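Side-chain contact in probable LacI-family transcriptional regulator (Corynebacterium glutamicum ATCC 13032, PDB 3BIL), which probably binds DNA at regulatory sites and controls transcription, as LacI-family regulators generally do: residues L245-G248 with M252-G255. Numbering follows the deposited sequence.
Sequences LFAG and MTIG
The methyl group of Ala247 overlaps the first turn of helix 250-262, directed at the backbone between Met252 and Thr253. Its CB lies 3.6 Å from Thr253 N and 3.7 Å from Met252 C, so it rests on the peptide link as much as on side chains. Two beta carbons flank that link: Met252 CB is 4.0 Å from Ala247 CB, and Thr253 CB stands 4.2 Å from the same methyl. Beyond CB the methionine turns off; with CG anti to the carbonyl carbon (chi1 -63°) and bends at chi2 and chi3, the thioether leads away from the strand.

Thr253 OG1 comes within 3.5 Å of Ala247 CB. The threonine's chi1 of -58° sets the hydroxyl beside its own backbone N, where it gives its hydrogen to Asp249 O, one turn back, and accepts one from Phe276 N. The oxygen thus ties the helix start to the end of the next strand, 272-276, within this beta-alpha-beta unit of the periplasmic-binding-protein-like domain. At this point of strand 244-247, Phe246 packs on helix 169-181 while Ala247 faces helix 250-262, so neighbouring residues point to helices on opposite faces.

No hydrogen bond crosses between 245-248 and 252-255, and just 126 Å² is buried. The chemistry therefore implies close van der Waals seating of a small methyl; the buried hydroxyl spends its hydrogen bonds outside the two segments and meets that methyl by van der Waals contact alone.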
loop_
_atom_site.group_PDB
_atom_site.type_symbol
_atom_site.label_atom_id
_atom_site.label_comp_id
_atom_site.label_asym_id
_atom_site.label_seq_id
_atom_site.Cartn_x
_atom_site.Cartn_y
_atom_site.Cartn_z
ATOM N N LEU A 245 -8.826 -19.902 8.412
ATOM C CA LEU A 245 -9.461 -18.731 7.868
ATOM C C LEU A 245 -8.858 -18.512 6.493
ATOM O O LEU A 245 -7.640 -18.495 6.330
ATOM C CB LEU A 245 -9.321 -17.534 8.817
ATOM C CG LEU A 245 -10.010 -17.761 10.192
ATOM C CD1 LEU A 245 -9.579 -16.730 11.303
ATOM C CD2 LEU A 245 -11.547 -17.814 10.051
ATOM N N PHE A 246 -9.715 -18.373 5.497
ATOM C CA PHE A 246 -9.276 -18.412 4.141
ATOM C C PHE A 246 -9.883 -17.143 3.554
ATOM O O PHE A 246 -11.055 -17.060 3.238
ATOM C CB PHE A 246 -9.733 -19.757 3.499
ATOM C CG PHE A 246 -9.296 -19.982 2.042
ATOM C CD1 PHE A 246 -9.058 -21.272 1.588
ATOM C CD2 PHE A 246 -9.204 -18.951 1.135
ATOM C CE1 PHE A 246 -8.720 -21.517 0.301
ATOM C CE2 PHE A 246 -8.884 -19.180 -0.152
ATOM C CZ PHE A 246 -8.638 -20.462 -0.589
ATOM N N ALA A 247 -9.074 -16.110 3.466
ATOM C CA ALA A 247 -9.560 -14.828 2.992
ATOM C C ALA A 247 -9.582 -14.883 1.514
ATOM O O ALA A 247 -8.773 -15.579 0.926
ATOM C CB ALA A 247 -8.596 -13.777 3.414
ATOM N N GLY A 248 -10.442 -14.103 0.892
ATOM C CA GLY A 248 -10.509 -14.064 -0.564
ATOM C C GLY A 248 -10.070 -12.739 -1.129
ATOM O O GLY A 248 -10.266 -12.515 -2.317
ATOM N N MET A 252 -9.666 -8.576 3.133
ATOM C CA MET A 252 -10.132 -9.650 3.978
ATOM C C MET A 252 -8.924 -10.301 4.736
ATOM O O MET A 252 -9.032 -10.659 5.926
ATOM C CB MET A 252 -11.032 -10.628 3.178
ATOM C CG MET A 252 -12.411 -10.036 2.578
ATOM S SD MET A 252 -13.663 -9.470 3.805
ATOM C CE MET A 252 -12.918 -7.980 4.365
ATOM N N THR A 253 -7.749 -10.368 4.094
ATOM C CA THR A 253 -6.567 -10.996 4.715
ATOM C C THR A 253 -6.060 -10.242 5.910
ATOM O O THR A 253 -5.581 -10.869 6.875
ATOM C CB THR A 253 -5.369 -11.148 3.734
ATOM O OG1 THR A 253 -5.784 -11.933 2.610
ATOM C CG2 THR A 253 -4.200 -11.859 4.434
ATOM N N ILE A 254 -6.103 -8.904 5.822
ATOM C CA ILE A 254 -5.883 -8.054 6.997
ATOM C C ILE A 254 -6.853 -8.324 8.162
ATOM O O ILE A 254 -6.387 -8.562 9.285
ATOM C CB ILE A 254 -5.756 -6.529 6.682
ATOM C CG1 ILE A 254 -4.591 -6.309 5.746
ATOM C CG2 ILE A 254 -5.411 -5.758 7.960
ATOM C CD1 ILE A 254 -4.757 -5.083 4.826
ATOM N N GLY A 255 -8.168 -8.328 7.885
ATOM C CA GLY A 255 -9.240 -8.650 8.890
ATOM C C GLY A 255 -8.996 -10.004 9.557
ATOM O O GLY A 255 -9.193 -10.183 10.784
#